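Local structure of amidohydrolase (Mycoplasma synoviae, 3OVG) at residues P249-V261 with Y297-V311. The protein hydrolyses 1,4-lactones, notably D-xylono-1,4-lactone 5-phosphate and L-arabino-1,4-lactone 5-phosphate, using two zinc ions per subunit. Sequence-based numbering, arbitrary orientation.
Sequences PDSLLAENIKYLV and YLFDRFLPLLKQVGV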
ATOM      1  N   PRO A 249     -18.279  -3.031 -22.050  1.00 18.52           N
ATOM      2  CA  PRO A 249     -19.208  -2.038 -22.582  1.00 17.37           C
ATOM      3  C   PRO A 249     -20.656  -2.596 -22.598  1.00 18.28           C
ATOM      4  O   PRO A 249     -20.843  -3.818 -22.744  1.00 18.66           O
ATOM      5  CB  PRO A 249     -18.659  -1.799 -23.994  1.00 18.74           C
ATOM      6  CG  PRO A 249     -17.895  -3.116 -24.334  1.00 19.15           C
ATOM      7  CD  PRO A 249     -17.229  -3.413 -23.026  1.00 16.40           C
ATOM      8  N   ASP A 250     -21.664  -1.731 -22.412  1.00 19.56           N
ATOM      9  CA  ASP A 250     -23.076  -2.156 -22.534  1.00 17.32           C
ATOM     10  C   ASP A 250     -23.303  -3.046 -23.776  1.00 18.50           C
ATOM     11  O   ASP A 250     -24.111  -3.989 -23.752  1.00 17.01           O
ATOM     12  CB  ASP A 250     -24.028  -0.947 -22.676  1.00 15.89           C
ATOM     13  CG  ASP A 250     -24.127  -0.078 -21.408  1.00 18.62           C
ATOM     14  OD1 ASP A 250     -23.490  -0.397 -20.382  1.00 16.56           O
ATOM     15  OD2 ASP A 250     -24.860   0.952 -21.454  1.00 19.61           O
ATOM     16  N   SER A 251     -22.638  -2.717 -24.878  1.00 15.62           N
ATOM     17  CA  SER A 251     -22.951  -3.382 -26.147  1.00 18.26           C
ATOM     18  C   SER A 251     -22.694  -4.873 -26.023  1.00 19.78           C
ATOM     19  O   SER A 251     -23.347  -5.683 -26.662  1.00 18.18           O
ATOM     20  CB  SER A 251     -22.099  -2.831 -27.286  1.00 18.37           C
ATOM     21  OG  SER A 251     -20.717  -2.825 -26.903  1.00 20.47           O
ATOM     22  N   LEU A 252     -21.727  -5.241 -25.202  1.00 18.38           N
ATOM     23  CA  LEU A 252     -21.350  -6.642 -25.160  1.00 19.43           C
ATOM     24  C   LEU A 252     -22.453  -7.452 -24.474  1.00 17.34           C
ATOM     25  O   LEU A 252     -22.860  -8.490 -24.979  1.00 16.74           O
ATOM     26  CB  LEU A 252     -19.988  -6.802 -24.483  1.00 16.74           C
ATOM     27  CG  LEU A 252     -19.426  -8.217 -24.292  1.00 18.61           C
ATOM     28  CD1 LEU A 252     -19.235  -8.906 -25.643  1.00 21.09           C
ATOM     29  CD2 LEU A 252     -18.109  -8.165 -23.493  1.00 17.24           C
ATOM     30  N   LEU A 253     -22.941  -6.956 -23.336  1.00 18.62           N
ATOM     31  CA  LEU A 253     -24.064  -7.579 -22.645  1.00 18.64           C
ATOM     32  C   LEU A 253     -25.326  -7.638 -23.552  1.00 18.26           C
ATOM     33  O   LEU A 253     -26.029  -8.641 -23.585  1.00 17.10           O
ATOM     34  CB  LEU A 253     -24.414  -6.810 -21.382  1.00 16.08           C
ATOM     35  CG  LEU A 253     -25.632  -7.363 -20.632  1.00 15.06           C
ATOM     36  CD1 LEU A 253     -25.430  -8.818 -20.274  1.00 17.12           C
ATOM     37  CD2 LEU A 253     -25.925  -6.571 -19.365  1.00 18.05           C
ATOM     38  N   ALA A 254     -25.617  -6.546 -24.250  1.00 18.51           N
ATOM     39  CA  ALA A 254     -26.740  -6.522 -25.191  1.00 19.65           C
ATOM     40  C   ALA A 254     -26.631  -7.648 -26.230  1.00 18.82           C
ATOM     41  O   ALA A 254     -27.556  -8.443 -26.402  1.00 19.79           O
ATOM     42  CB  ALA A 254     -26.831  -5.154 -25.886  1.00 20.07           C
ATOM     43  N   GLU A 255     -25.499  -7.736 -26.914  1.00 17.47           N
ATOM     44  CA  GLU A 255     -25.364  -8.779 -27.920  1.00 19.96           C
ATOM     45  C   GLU A 255     -25.352 -10.187 -27.300  1.00 18.25           C
ATOM     46  O   GLU A 255     -25.848 -11.138 -27.892  1.00 16.78           O
ATOM     47  CB  GLU A 255     -24.158  -8.519 -28.837  1.00 19.53           C
ATOM     48  CG  GLU A 255     -24.252  -7.160 -29.566  1.00 23.57           C
ATOM     49  CD  GLU A 255     -23.079  -6.906 -30.498  1.00 32.40           C
ATOM     50  OE1 GLU A 255     -22.079  -7.628 -30.368  1.00 35.29           O
ATOM     51  OE2 GLU A 255     -23.156  -5.997 -31.373  1.00 34.97           O
ATOM     52  N   ASN A 256     -24.817 -10.337 -26.097  1.00 17.14           N
ATOM     53  CA  ASN A 256     -24.866 -11.673 -25.502  1.00 17.39           C
ATOM     54  C   ASN A 256     -26.305 -12.105 -25.130  1.00 17.24           C
ATOM     55  O   ASN A 256     -26.731 -13.278 -25.329  1.00 18.90           O
ATOM     56  CB  ASN A 256     -23.841 -11.796 -24.361  1.00 18.99           C
ATOM     57  CG  ASN A 256     -22.427 -12.033 -24.885  1.00 18.86           C
ATOM     58  OD1 ASN A 256     -22.256 -12.498 -26.006  1.00 17.53           O
ATOM     59  ND2 ASN A 256     -21.415 -11.733 -24.068  1.00 16.26           N
ATOM     60  N   ILE A 257     -27.086 -11.140 -24.669  1.00 16.89           N
ATOM     61  CA  ILE A 257     -28.484 -11.385 -24.343  1.00 17.88           C
ATOM     62  C   ILE A 257     -29.271 -11.738 -25.625  1.00 18.60           C
ATOM     63  O   ILE A 257     -30.088 -12.670 -25.633  1.00 17.10           O
ATOM     64  CB  ILE A 257     -29.074 -10.177 -23.586  1.00 17.85           C
ATOM     65  CG1 ILE A 257     -28.682 -10.237 -22.104  1.00 17.67           C
ATOM     66  CG2 ILE A 257     -30.597 -10.121 -23.667  1.00 19.04           C
ATOM     67  CD1 ILE A 257     -29.157  -9.027 -21.387  1.00 15.60           C
ATOM     68  N   LYS A 258     -28.992 -11.010 -26.702  1.00 18.28           N
ATOM     69  CA  LYS A 258     -29.588 -11.282 -28.014  1.00 18.09           C
ATOM     70  C   LYS A 258     -29.307 -12.742 -28.449  1.00 19.22           C
ATOM     71  O   LYS A 258     -30.211 -13.455 -28.915  1.00 19.07           O
ATOM     72  CB  LYS A 258     -29.053 -10.239 -29.038  1.00 21.08           C
ATOM     73  CG  LYS A 258     -29.155 -10.574 -30.585  1.00 23.75           C
ATOM     74  CD  LYS A 258     -30.544 -10.824 -31.046  1.00 21.97           C
ATOM     75  CE  LYS A 258     -30.781 -10.424 -32.556  1.00 22.88           C
ATOM     76  NZ  LYS A 258     -30.388 -11.471 -33.567  1.00 26.07           N
ATOM     77  N   TYR A 259     -28.064 -13.186 -28.295  1.00 17.58           N
ATOM     78  CA  TYR A 259     -27.704 -14.563 -28.622  1.00 17.63           C
ATOM     79  C   TYR A 259     -28.596 -15.537 -27.830  1.00 20.29           C
ATOM     80  O   TYR A 259     -29.209 -16.451 -28.401  1.00 18.08           O
ATOM     81  CB  TYR A 259     -26.205 -14.817 -28.376  1.00 17.56           C
ATOM     82  CG  TYR A 259     -25.778 -16.272 -28.509  1.00 17.77           C
ATOM     83  CD1 TYR A 259     -25.457 -16.821 -29.766  1.00 18.51           C
ATOM     84  CD2 TYR A 259     -25.714 -17.105 -27.398  1.00 18.15           C
ATOM     85  CE1 TYR A 259     -25.072 -18.166 -29.897  1.00 18.46           C
ATOM     86  CE2 TYR A 259     -25.332 -18.475 -27.527  1.00 18.80           C
ATOM     87  CZ  TYR A 259     -25.020 -18.982 -28.775  1.00 19.16           C
ATOM     88  OH  TYR A 259     -24.649 -20.309 -28.916  1.00 20.25           O
ATOM     89  N   LEU A 260     -28.698 -15.316 -26.522  1.00 18.62           N
ATOM     90  CA  LEU A 260     -29.468 -16.211 -25.672  1.00 17.17           C
ATOM     91  C   LEU A 260     -30.950 -16.229 -26.073  1.00 17.54           C
ATOM     92  O   LEU A 260     -31.595 -17.288 -26.048  1.00 17.43           O
ATOM     93  CB  LEU A 260     -29.346 -15.803 -24.206  1.00 13.95           C
ATOM     94  CG  LEU A 260     -27.958 -15.967 -23.623  1.00 17.02           C
ATOM     95  CD1 LEU A 260     -27.947 -15.499 -22.142  1.00 15.24           C
ATOM     96  CD2 LEU A 260     -27.537 -17.439 -23.746  1.00 16.22           C
ATOM     97  N   VAL A 261     -31.490 -15.062 -26.418  1.00 16.38           N
ATOM     98  CA  VAL A 261     -32.886 -14.988 -26.849  1.00 19.26           C
ATOM     99  C   VAL A 261     -33.062 -15.747 -28.170  1.00 18.88           C
ATOM    100  O   VAL A 261     -33.996 -16.529 -28.319  1.00 21.35           O
ATOM    101  CB  VAL A 261     -33.415 -13.501 -26.934  1.00 19.94           C
ATOM    102  CG1 VAL A 261     -34.809 -13.436 -27.537  1.00 14.85           C
ATOM    103  CG2 VAL A 261     -33.444 -12.865 -25.542  1.00 18.39           C
ATOM    104  N   TYR A 297     -31.328   4.780 -15.899  1.00 20.69           N
ATOM    105  CA  TYR A 297     -30.475   4.364 -17.024  1.00 20.44           C
ATOM    106  C   TYR A 297     -30.955   3.058 -17.666  1.00 20.17           C
ATOM    107  O   TYR A 297     -30.827   2.876 -18.896  1.00 17.36           O
ATOM    108  CB  TYR A 297     -29.035   4.182 -16.555  1.00 18.51           C
ATOM    109  CG  TYR A 297     -27.993   3.924 -17.658  1.00 21.24           C
ATOM    110  CD1 TYR A 297     -27.584   2.636 -17.947  1.00 19.40           C
ATOM    111  CD2 TYR A 297     -27.381   4.980 -18.357  1.00 17.82           C
ATOM    112  CE1 TYR A 297     -26.618   2.383 -18.919  1.00 19.25           C
ATOM    113  CE2 TYR A 297     -26.415   4.739 -19.336  1.00 20.17           C
ATOM    114  CZ  TYR A 297     -26.051   3.423 -19.616  1.00 19.49           C
ATOM    115  OH  TYR A 297     -25.099   3.111 -20.552  1.00 19.40           O
ATOM    116  N   LEU A 298     -31.496   2.149 -16.841  1.00 18.64           N
ATOM    117  CA  LEU A 298     -32.001   0.881 -17.352  1.00 17.31           C
ATOM    118  C   LEU A 298     -32.982   1.145 -18.504  1.00 20.55           C
ATOM    119  O   LEU A 298     -32.859   0.569 -19.580  1.00 20.32           O
ATOM    120  CB  LEU A 298     -32.674   0.054 -16.244  1.00 19.69           C
ATOM    121  CG  LEU A 298     -33.339  -1.226 -16.771  1.00 21.02           C
ATOM    122  CD1 LEU A 298     -32.277  -2.137 -17.359  1.00 20.67           C
ATOM    123  CD2 LEU A 298     -34.138  -1.964 -15.712  1.00 21.50           C
ATOM    124  N   PHE A 299     -33.920   2.058 -18.261  1.00 21.26           N
ATOM    125  CA  PHE A 299     -35.020   2.357 -19.165  1.00 20.16           C
ATOM    126  C   PHE A 299     -34.611   3.363 -20.239  1.00 21.24           C
ATOM    127  O   PHE A 299     -34.966   3.205 -21.403  1.00 19.67           O
ATOM    128  CB  PHE A 299     -36.191   2.913 -18.357  1.00 20.68           C
ATOM    129  CG  PHE A 299     -36.705   1.962 -17.314  1.00 21.71           C
ATOM    130  CD1 PHE A 299     -37.630   0.985 -17.648  1.00 22.00           C
ATOM    131  CD2 PHE A 299     -36.236   2.010 -16.015  1.00 19.42           C
ATOM    132  CE1 PHE A 299     -38.107   0.130 -16.697  1.00 23.08           C
ATOM    133  CE2 PHE A 299     -36.714   1.130 -15.066  1.00 22.23           C
ATOM    134  CZ  PHE A 299     -37.637   0.193 -15.410  1.00 21.53           C
ATOM    135  N   ASP A 300     -33.857   4.381 -19.841  1.00 18.71           N
ATOM    136  CA  ASP A 300     -33.489   5.460 -20.754  1.00 21.37           C
ATOM    137  C   ASP A 300     -32.456   5.060 -21.807  1.00 21.08           C
ATOM    138  O   ASP A 300     -32.409   5.645 -22.879  1.00 22.67           O
ATOM    139  CB  ASP A 300     -32.907   6.624 -19.965  1.00 20.83           C
ATOM    140  CG  ASP A 300     -33.923   7.295 -19.075  1.00 24.04           C
ATOM    141  OD1 ASP A 300     -35.144   7.034 -19.230  1.00 21.47           O
ATOM    142  OD2 ASP A 300     -33.483   8.090 -18.208  1.00 24.57           O
ATOM    143  N   ARG A 301     -31.629   4.062 -21.499  1.00 18.38           N
ATOM    144  CA  ARG A 301     -30.431   3.766 -22.314  1.00 20.26           C
ATOM    145  C   ARG A 301     -30.284   2.271 -22.577  1.00 20.36           C
ATOM    146  O   ARG A 301     -30.123   1.838 -23.715  1.00 18.89           O
ATOM    147  CB  ARG A 301     -29.150   4.284 -21.611  1.00 21.13           C
ATOM    148  CG  ARG A 301     -29.053   5.824 -21.519  1.00 20.13           C
ATOM    149  CD  ARG A 301     -28.498   6.406 -22.819  1.00 21.17           C
ATOM    150  NE  ARG A 301     -27.050   6.195 -22.917  1.00 21.66           N
ATOM    151  CZ  ARG A 301     -26.161   7.027 -22.376  1.00 23.20           C
ATOM    152  NH1 ARG A 301     -26.571   8.130 -21.739  1.00 22.86           N
ATOM    153  NH2 ARG A 301     -24.869   6.786 -22.482  1.00 24.68           N
ATOM    154  N   PHE A 302     -30.353   1.455 -21.534  1.00 19.08           N
ATOM    155  CA  PHE A 302     -30.018   0.063 -21.781  1.00 17.81           C
ATOM    156  C   PHE A 302     -31.109  -0.722 -22.524  1.00 17.50           C
ATOM    157  O   PHE A 302     -30.796  -1.458 -23.425  1.00 19.38           O
ATOM    158  CB  PHE A 302     -29.537  -0.681 -20.540  1.00 18.10           C
ATOM    159  CG  PHE A 302     -28.949  -2.023 -20.864  1.00 17.84           C
ATOM    160  CD1 PHE A 302     -27.694  -2.107 -21.437  1.00 15.77           C
ATOM    161  CD2 PHE A 302     -29.661  -3.193 -20.615  1.00 15.95           C
ATOM    162  CE1 PHE A 302     -27.145  -3.340 -21.744  1.00 16.75           C
ATOM    163  CE2 PHE A 302     -29.132  -4.427 -20.932  1.00 16.12           C
ATOM    164  CZ  PHE A 302     -27.867  -4.505 -21.493  1.00 16.11           C
ATOM    165  N   LEU A 303     -32.377  -0.558 -22.176  1.00 19.37           N
ATOM    166  CA  LEU A 303     -33.414  -1.296 -22.898  1.00 21.17           C
ATOM    167  C   LEU A 303     -33.544  -0.791 -24.350  1.00 19.90           C
ATOM    168  O   LEU A 303     -33.709  -1.594 -25.262  1.00 20.36           O
ATOM    169  CB  LEU A 303     -34.747  -1.287 -22.151  1.00 21.94           C
ATOM    170  CG  LEU A 303     -34.771  -1.987 -20.783  1.00 21.57           C
ATOM    171  CD1 LEU A 303     -36.012  -1.600 -19.993  1.00 21.33           C
ATOM    172  CD2 LEU A 303     -34.659  -3.507 -20.903  1.00 20.83           C
ATOM    173  N   PRO A 304     -33.452   0.540 -24.573  1.00 19.41           N
ATOM    174  CA  PRO A 304     -33.390   0.933 -25.993  1.00 21.83           C
ATOM    175  C   PRO A 304     -32.231   0.254 -26.711  1.00 21.61           C
ATOM    176  O   PRO A 304     -32.384  -0.091 -27.884  1.00 21.78           O
ATOM    177  CB  PRO A 304     -33.202   2.453 -25.947  1.00 21.19           C
ATOM    178  CG  PRO A 304     -33.844   2.853 -24.634  1.00 22.34           C
ATOM    179  CD  PRO A 304     -33.575   1.705 -23.679  1.00 19.49           C
ATOM    180  N   LEU A 305     -31.103   0.035 -26.030  1.00 19.65           N
ATOM    181  CA  LEU A 305     -29.996  -0.668 -26.680  1.00 19.60           C
ATOM    182  C   LEU A 305     -30.340  -2.130 -26.990  1.00 20.03           C
ATOM    183  O   LEU A 305     -29.994  -2.653 -28.057  1.00 17.78           O
ATOM    184  CB  LEU A 305     -28.705  -0.577 -25.858  1.00 20.03           C
ATOM    185  CG  LEU A 305     -27.490  -1.369 -26.372  1.00 19.98           C
ATOM    186  CD1 LEU A 305     -27.004  -0.840 -27.733  1.00 17.59           C
ATOM    187  CD2 LEU A 305     -26.302  -1.326 -25.329  1.00 16.49           C
ATOM    188  N   LEU A 306     -30.987  -2.794 -26.039  1.00 18.78           N
ATOM    189  CA  LEU A 306     -31.508  -4.144 -26.271  1.00 22.15           C
ATOM    190  C   LEU A 306     -32.376  -4.211 -27.542  1.00 20.86           C
ATOM    191  O   LEU A 306     -32.200  -5.095 -28.393  1.00 19.34           O
ATOM    192  CB  LEU A 306     -32.316  -4.612 -25.065  1.00 18.19           C
ATOM    193  CG  LEU A 306     -31.765  -5.775 -24.221  1.00 23.39           C
ATOM    194  CD1 LEU A 306     -30.263  -5.958 -24.268  1.00 18.01           C
ATOM    195  CD2 LEU A 306     -32.271  -5.683 -22.792  1.00 17.63           C
ATOM    196  N   LYS A 307     -33.321  -3.293 -27.663  1.00 20.37           N
ATOM    197  CA  LYS A 307     -34.195  -3.324 -28.847  1.00 21.11           C
ATOM    198  C   LYS A 307     -33.355  -3.070 -30.068  1.00 22.57           C
ATOM    199  O   LYS A 307     -33.586  -3.679 -31.115  1.00 21.99           O
ATOM    200  CB  LYS A 307     -35.308  -2.268 -28.790  1.00 23.72           C
ATOM    201  CG  LYS A 307     -36.251  -2.404 -27.590  1.00 29.11           C
ATOM    202  CD  LYS A 307     -37.537  -1.538 -27.790  1.00 33.62           C
ATOM    203  CE  LYS A 307     -38.526  -1.750 -26.632  1.00 35.68           C
ATOM    204  NZ  LYS A 307     -37.755  -1.793 -25.338  1.00 34.98           N
ATOM    205  N   GLN A 308     -32.387  -2.162 -29.945  1.00 19.77           N
ATOM    206  CA  GLN A 308     -31.512  -1.817 -31.075  1.00 21.24           C
ATOM    207  C   GLN A 308     -30.752  -3.001 -31.662  1.00 21.40           C
ATOM    208  O   GLN A 308     -30.608  -3.114 -32.889  1.00 21.00           O
ATOM    209  CB  GLN A 308     -30.495  -0.719 -30.681  1.00 21.51           C
ATOM    210  CG  GLN A 308     -29.682  -0.190 -31.869  1.00 21.11           C
ATOM    211  CD  GLN A 308     -28.690   0.957 -31.523  1.00 21.90           C
ATOM    212  OE1 GLN A 308     -28.606   1.426 -30.389  1.00 22.72           O
ATOM    213  NE2 GLN A 308     -27.956   1.409 -32.527  1.00 22.88           N
ATOM    214  N   VAL A 309     -30.218  -3.863 -30.801  1.00 18.80           N
ATOM    215  CA  VAL A 309     -29.462  -4.999 -31.303  1.00 18.92           C
ATOM    216  C   VAL A 309     -30.404  -6.133 -31.716  1.00 19.83           C
ATOM    217  O   VAL A 309     -29.951  -7.146 -32.223  1.00 21.03           O
ATOM    218  CB  VAL A 309     -28.438  -5.511 -30.276  1.00 21.88           C
ATOM    219  CG1 VAL A 309     -27.496  -4.373 -29.845  1.00 22.56           C
ATOM    220  CG2 VAL A 309     -29.157  -6.107 -29.079  1.00 20.20           C
ATOM    221  N   GLY A 310     -31.708  -5.978 -31.477  1.00 20.74           N
ATOM    222  CA  GLY A 310     -32.663  -6.968 -31.973  1.00 21.34           C
ATOM    223  C   GLY A 310     -33.422  -7.821 -30.966  1.00 22.90           C
ATOM    224  O   GLY A 310     -34.022  -8.825 -31.343  1.00 23.77           O
ATOM    225  N   VAL A 311     -33.421  -7.431 -29.693  1.00 20.10           N
ATOM    226  CA  VAL A 311     -34.209  -8.151 -28.704  1.00 19.09           C
ATOM    227  C   VAL A 311     -35.638  -7.625 -28.804  1.00 23.70           C
ATOM    228  O   VAL A 311     -35.872  -6.410 -28.861  1.00 22.60           O
ATOM    229  CB  VAL A 311     -33.655  -7.981 -27.280  1.00 19.98           C
ATOM    230  CG1 VAL A 311     -34.498  -8.757 -26.286  1.00 21.41           C
ATOM    231  CG2 VAL A 311     -32.206  -8.466 -27.225  1.00 20.16           C
TER
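A254 lies against L305, L306 and V309, its CB 3.9 Å from both L305 CG and L306 CD1. A methyl suits this place: here the backbones come closest, CA of A254 lying 5.4 Å from CA of L306, and the helix axes approach to 9.1 Å at a crossing angle of -52°. L253 and F302 cross at about a right angle, L253 CD2 resting 3.5 Å from F302 CZ; toward the barrel strands, L253 and I257 also pack on F239. F302, with CG anti to its backbone N (chi1 -169°), has a flat ring long enough to bring CZ to L253 and the edge at CE1 to D250 O. At the C-terminal ends, V311 puts CG2 against I257 CG2 and K258 CA and CB, and CG1 near V261 CG2. Before it, G310 suits the Schellman turn, having positive phi and no side chain to obstruct K258 CE. The bent K258 chain (chi2 59°) keeps its methylenes against the carbonyls of V309 and G310, CE 3.4 Å from V309 O, while its ammonium reaches D262 in a salt bridge. At the other edge, Y297 OH donates to D250 OD2, which lies in the ring plane; the modelled 2.4 Å is very short and its exact value doubtful. D250 OD1 accepts from D243 N, so both oxygens are held. An apolar seam thus joins two outer helices of the TIM barrel, and a phenol–carboxylate bond ties the first turn of helix 250-261, closely following substrate-binding Y247 in sequence, to the helix carrying Y297.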